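Local structure of CpuTA1 (Curtobacterium pusillum, 5K3W) at residues T2-R14 / G128-E140. The protein belongs to the class IV aminotransferase family and binds pyridoxal-5'-phosphate, forming an assembly of two chains. Residues are numbered along the deposited sequence; the frame is centred on the assembly and turned at random.
Sequences TRATLLTVTAPTR and GRPSGWVFVDEGE. With GAB (3-aminobenzoic acid), chain D.
Strands 5-9 and 131-138 run antiparallel as neighbours in the N-terminal antiparallel sheet of this class IV aminotransferase, with Thr5 facing Val136 and Leu7 facing Val134 as hydrogen-bonded pairs. Leu7 N reaches Val134 O at 2.7 Å, nearly straight, while Val9 N meets Gly132 O from 56° above the carbonyl plane, as the ladder ends. Thr5, Leu7, Val134 and Val136 share a mainly apolar face, with Thr5 OG1 bonded to Asp103 and Arg107; there Val9 CG2 touches Val134 CG2 at 4.0 Å, and Trp93 of helix 90-108 touches Val9 and Val134. Leu6, Thr8, Trp133 and Phe135 line the other face, on which Ile44 and Thr45 of the second subunit pack. With its CG anti to the backbone N (chi1 174°), Leu6 brings CD1 within 4.0 Å of Phe135 CB. Thr8 lies alongside Trp133, and one water joins Thr8 OG1 (2.6 Å) to Trp133 NE1 (3.2 Å) at the indole edge. Beyond the ladder Arg3 bends at chi3 (63°) and grips Asp137 side-on: NH2 at 2.9 Å and NE at 3.2 Å both meet OD1. Glu138 OE2 sits over one face of the guanidinium, 3.5 Å from Arg3 NH1, and the aliphatic part of Arg3 lies against 3-aminobenzoic acid. The paired bonds from NE and NH2 restrain the guanidinium's rotation, while Glu138, to which no N-H points, probably adds mainly electrostatic attraction.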
loop_
_atom_site.group_PDB
_atom_site.type_symbol
_atom_site.label_atom_id
_atom_site.label_comp_id
_atom_site.label_asym_id
_atom_site.label_seq_id
_atom_site.Cartn_x
_atom_site.Cartn_y
_atom_site.Cartn_z
ATOM N N THR A 2 -23.779 9.624 -12.945
ATOM C CA THR A 2 -23.005 10.254 -11.884
ATOM C C THR A 2 -22.327 11.507 -12.426
ATOM O O THR A 2 -22.128 11.629 -13.633
ATOM C CB THR A 2 -21.959 9.290 -11.311
ATOM O OG1 THR A 2 -21.426 9.812 -10.078
ATOM C CG2 THR A 2 -20.836 9.101 -12.285
ATOM N N ARG A 3 -21.993 12.451 -11.545
ATOM C CA ARG A 3 -21.386 13.700 -11.999
ATOM C C ARG A 3 -19.999 13.451 -12.576
ATOM O O ARG A 3 -19.706 13.855 -13.704
ATOM C CB ARG A 3 -21.319 14.704 -10.851
ATOM C CG ARG A 3 -20.909 16.114 -11.256
ATOM C CD ARG A 3 -20.711 16.941 -9.998
ATOM N NE ARG A 3 -19.625 16.394 -9.187
ATOM C CZ ARG A 3 -19.486 16.585 -7.877
ATOM N NH1 ARG A 3 -20.374 17.312 -7.213
ATOM N NH2 ARG A 3 -18.461 16.039 -7.229
ATOM N N ALA A 4 -19.148 12.755 -11.822
ATOM C CA ALA A 4 -17.793 12.436 -12.250
ATOM C C ALA A 4 -17.781 11.594 -13.522
ATOM O O ALA A 4 -18.708 10.834 -13.806
ATOM C CB ALA A 4 -17.049 11.694 -11.137
ATOM N N THR A 5 -16.710 11.741 -14.293
ATOM C CA THR A 5 -16.467 10.948 -15.485
ATOM C C THR A 5 -15.496 9.837 -15.128
ATOM O O THR A 5 -14.588 10.039 -14.314
ATOM C CB THR A 5 -15.868 11.789 -16.619
ATOM O OG1 THR A 5 -16.810 12.770 -17.055
ATOM C CG2 THR A 5 -15.504 10.908 -17.796
ATOM N N LEU A 6 -15.697 8.667 -15.731
ATOM C CA LEU A 6 -14.801 7.534 -15.576
ATOM C C LEU A 6 -14.462 6.975 -16.952
ATOM O O LEU A 6 -15.355 6.778 -17.786
ATOM C CB LEU A 6 -15.426 6.422 -14.700
ATOM C CG LEU A 6 -14.567 5.134 -14.620
ATOM C CD1 LEU A 6 -13.223 5.369 -13.929
ATOM C CD2 LEU A 6 -15.299 4.003 -13.962
ATOM N N LEU A 7 -13.180 6.701 -17.177
ATOM C CA LEU A 7 -12.712 6.053 -18.392
ATOM C C LEU A 7 -11.956 4.797 -18.004
ATOM O O LEU A 7 -11.033 4.851 -17.183
ATOM C CB LEU A 7 -11.812 6.979 -19.213
ATOM C CG LEU A 7 -12.490 8.202 -19.841
ATOM C CD1 LEU A 7 -11.534 9.359 -19.874
ATOM C CD2 LEU A 7 -12.983 7.899 -21.248
ATOM N N THR A 8 -12.375 3.667 -18.560
ATOM C CA THR A 8 -11.604 2.441 -18.476
ATOM C C THR A 8 -10.506 2.500 -19.519
ATOM O O THR A 8 -10.791 2.687 -20.704
ATOM C CB THR A 8 -12.494 1.236 -18.731
ATOM O OG1 THR A 8 -13.576 1.251 -17.808
ATOM C CG2 THR A 8 -11.705 -0.054 -18.566
ATOM N N VAL A 9 -9.257 2.354 -19.094
ATOM C CA VAL A 9 -8.139 2.307 -20.024
ATOM C C VAL A 9 -7.904 0.844 -20.391
ATOM O O VAL A 9 -7.433 0.050 -19.569
ATOM C CB VAL A 9 -6.885 2.954 -19.428
ATOM C CG1 VAL A 9 -5.730 2.883 -20.429
ATOM C CG2 VAL A 9 -7.179 4.410 -19.028
ATOM N N THR A 10 -8.260 0.473 -21.617
ATOM C CA THR A 10 -8.111 -0.916 -22.038
ATOM C C THR A 10 -6.755 -1.214 -22.662
ATOM O O THR A 10 -6.466 -2.376 -22.950
ATOM C CB THR A 10 -9.203 -1.292 -23.035
ATOM O OG1 THR A 10 -9.086 -0.446 -24.189
ATOM C CG2 THR A 10 -10.574 -1.113 -22.409
ATOM N N ALA A 11 -5.922 -0.206 -22.902
ATOM C CA ALA A 11 -4.567 -0.411 -23.415
ATOM C C ALA A 11 -3.605 0.420 -22.580
ATOM O O ALA A 11 -2.960 1.344 -23.075
ATOM C CB ALA A 11 -4.472 -0.054 -24.900
ATOM N N PRO A 12 -3.505 0.128 -21.285
ATOM C CA PRO A 12 -2.735 1.022 -20.406
ATOM C C PRO A 12 -1.234 0.970 -20.628
ATOM O O PRO A 12 -0.553 1.959 -20.328
ATOM C CB PRO A 12 -3.113 0.542 -18.995
ATOM C CG PRO A 12 -3.596 -0.879 -19.181
ATOM C CD PRO A 12 -4.189 -0.959 -20.556
ATOM N N THR A 13 -0.692 -0.144 -21.135
ATOM C CA THR A 13 0.750 -0.366 -21.132
ATOM C C THR A 13 1.223 -0.914 -22.474
ATOM O O THR A 13 0.484 -1.597 -23.180
ATOM C CB THR A 13 1.164 -1.320 -19.991
ATOM O OG1 THR A 13 0.392 -2.522 -20.058
ATOM C CG2 THR A 13 0.935 -0.662 -18.634
ATOM N N ARG A 14 2.469 -0.581 -22.825
ATOM C CA ARG A 14 3.179 -1.102 -23.984
ATOM C C ARG A 14 3.658 -2.525 -23.718
ATOM O O ARG A 14 4.035 -2.860 -22.591
ATOM C CB ARG A 14 4.384 -0.227 -24.317
ATOM C CG ARG A 14 4.011 1.145 -24.807
ATOM C CD ARG A 14 5.224 2.046 -24.916
ATOM N NE ARG A 14 4.797 3.441 -24.906
ATOM C CZ ARG A 14 5.572 4.459 -24.551
ATOM N NH1 ARG A 14 6.827 4.232 -24.185
ATOM N NH2 ARG A 14 5.093 5.702 -24.556
ATOM N N GLY A 128 -1.744 -11.594 -15.959
ATOM C CA GLY A 128 -0.699 -10.893 -16.694
ATOM C C GLY A 128 -1.163 -9.718 -17.540
ATOM O O GLY A 128 -0.534 -9.423 -18.561
ATOM N N ARG A 129 -2.227 -9.023 -17.138
ATOM C CA ARG A 129 -2.759 -7.896 -17.908
ATOM C C ARG A 129 -3.062 -6.699 -17.010
ATOM O O ARG A 129 -4.118 -6.658 -16.355
ATOM C CB ARG A 129 -4.014 -8.299 -18.668
ATOM C CG ARG A 129 -3.786 -9.289 -19.792
ATOM C CD ARG A 129 -4.970 -9.294 -20.759
ATOM N NE ARG A 129 -6.238 -9.093 -20.055
ATOM C CZ ARG A 129 -6.861 -7.918 -19.953
ATOM N NH1 ARG A 129 -6.332 -6.837 -20.519
ATOM N NH2 ARG A 129 -8.014 -7.822 -19.289
ATOM N N PRO A 130 -2.195 -5.694 -16.988
ATOM C CA PRO A 130 -2.437 -4.520 -16.139
ATOM C C PRO A 130 -3.835 -3.942 -16.339
ATOM O O PRO A 130 -4.436 -4.072 -17.406
ATOM C CB PRO A 130 -1.355 -3.535 -16.594
ATOM C CG PRO A 130 -0.239 -4.430 -17.021
ATOM C CD PRO A 130 -0.899 -5.617 -17.680
ATOM N N SER A 131 -4.353 -3.309 -15.286
ATOM C CA SER A 131 -5.588 -2.541 -15.336
ATOM C C SER A 131 -5.273 -1.050 -15.284
ATOM O O SER A 131 -4.237 -0.629 -14.756
ATOM C CB SER A 131 -6.520 -2.906 -14.176
ATOM O OG SER A 131 -6.953 -4.254 -14.255
ATOM N N GLY A 132 -6.195 -0.260 -15.823
ATOM C CA GLY A 132 -6.033 1.185 -15.868
ATOM C C GLY A 132 -7.368 1.900 -15.868
ATOM O O GLY A 132 -8.350 1.420 -16.437
ATOM N N TRP A 133 -7.396 3.063 -15.217
ATOM C CA TRP A 133 -8.582 3.893 -15.133
ATOM C C TRP A 133 -8.177 5.355 -15.058
ATOM O O TRP A 133 -7.101 5.699 -14.566
ATOM C CB TRP A 133 -9.426 3.554 -13.903
ATOM C CG TRP A 133 -10.024 2.202 -13.909
ATOM C CD1 TRP A 133 -11.189 1.832 -14.506
ATOM C CD2 TRP A 133 -9.511 1.036 -13.258
ATOM N NE1 TRP A 133 -11.431 0.495 -14.283
ATOM C CE2 TRP A 133 -10.417 -0.020 -13.519
ATOM C CE3 TRP A 133 -8.373 0.775 -12.490
ATOM C CZ2 TRP A 133 -10.224 -1.322 -13.032
ATOM C CZ3 TRP A 133 -8.177 -0.525 -12.008
ATOM C CH2 TRP A 133 -9.104 -1.554 -12.283
ATOM N N VAL A 134 -9.070 6.215 -15.525
ATOM C CA VAL A 134 -8.981 7.652 -15.314
ATOM C C VAL A 134 -10.353 8.113 -14.869
ATOM O O VAL A 134 -11.355 7.764 -15.502
ATOM C CB VAL A 134 -8.567 8.414 -16.594
ATOM C CG1 VAL A 134 -8.475 9.925 -16.316
ATOM C CG2 VAL A 134 -7.266 7.893 -17.149
ATOM N N PHE A 135 -10.413 8.912 -13.810
ATOM C CA PHE A 135 -11.659 9.619 -13.552
ATOM C C PHE A 135 -11.404 11.097 -13.294
ATOM O O PHE A 135 -10.334 11.501 -12.830
ATOM C CB PHE A 135 -12.470 8.982 -12.401
ATOM C CG PHE A 135 -11.789 8.984 -11.059
ATOM C CD1 PHE A 135 -11.965 10.045 -10.180
ATOM C CD2 PHE A 135 -11.029 7.899 -10.653
ATOM C CE1 PHE A 135 -11.372 10.031 -8.921
ATOM C CE2 PHE A 135 -10.429 7.883 -9.408
ATOM C CZ PHE A 135 -10.598 8.951 -8.539
ATOM N N VAL A 136 -12.397 11.900 -13.643
ATOM C CA VAL A 136 -12.374 13.348 -13.488
ATOM C C VAL A 136 -13.530 13.749 -12.578
ATOM O O VAL A 136 -14.627 13.192 -12.671
ATOM C CB VAL A 136 -12.492 14.052 -14.860
ATOM C CG1 VAL A 136 -12.569 15.554 -14.682
ATOM C CG2 VAL A 136 -11.317 13.653 -15.775
ATOM N N ASP A 137 -13.295 14.715 -11.702
ATOM C CA ASP A 137 -14.354 15.116 -10.792
ATOM C C ASP A 137 -13.960 16.433 -10.145
ATOM O O ASP A 137 -12.811 16.878 -10.236
ATOM C CB ASP A 137 -14.622 14.046 -9.734
ATOM C CG ASP A 137 -15.917 14.283 -8.973
ATOM O OD1 ASP A 137 -16.719 15.135 -9.414
ATOM O OD2 ASP A 137 -16.147 13.596 -7.949
ATOM N N GLU A 138 -14.938 17.047 -9.485
ATOM C CA GLU A 138 -14.707 18.297 -8.782
ATOM C C GLU A 138 -13.759 18.074 -7.613
ATOM O O GLU A 138 -13.837 17.060 -6.913
ATOM C CB GLU A 138 -16.032 18.875 -8.295
ATOM C CG GLU A 138 -16.075 20.383 -8.334
ATOM C CD GLU A 138 -17.490 20.935 -8.253
ATOM O OE1 GLU A 138 -17.651 22.165 -8.434
ATOM O OE2 GLU A 138 -18.436 20.142 -8.017
ATOM N N GLY A 139 -12.843 19.022 -7.418
ATOM C CA GLY A 139 -11.872 18.894 -6.360
ATOM C C GLY A 139 -12.408 19.343 -5.025
ATOM O O GLY A 139 -13.424 20.032 -4.929
ATOM N N GLU A 140 -11.711 18.933 -3.972
ATOM C CA GLU A 140 -12.050 19.394 -2.635
ATOM C C GLU A 140 -11.727 20.874 -2.495
ATOM O O GLU A 140 -10.792 21.391 -3.114
ATOM C CB GLU A 140 -11.285 18.607 -1.578
ATOM C CG GLU A 140 -11.334 19.262 -0.215
ATOM C CD GLU A 140 -10.522 18.521 0.824
ATOM O OE1 GLU A 140 -10.360 17.285 0.681
ATOM O OE2 GLU A 140 -10.039 19.185 1.777
HETATM C "C1'" GAB D . -25.105 14.602 -11.025
HETATM O "O1'" GAB D . -25.073 15.216 -12.126
HETATM O "O2'" GAB D . -25.485 13.380 -10.941
HETATM C C1 GAB D . -24.668 15.431 -9.811
HETATM C C2 GAB D . -24.423 14.853 -8.562
HETATM C C3 GAB D . -24.020 15.654 -7.500
HETATM C C4 GAB D . -23.865 17.021 -7.685
HETATM C C5 GAB D . -24.107 17.590 -8.925
HETATM C C6 GAB D . -24.505 16.801 -9.994
HETATM N N3 GAB D . -23.782 15.075 -6.190
HETATM O O HOH W 1 -13.965 -0.500 -15.937
HETATM O O HOH W 2 -8.711 -1.424 -16.812
#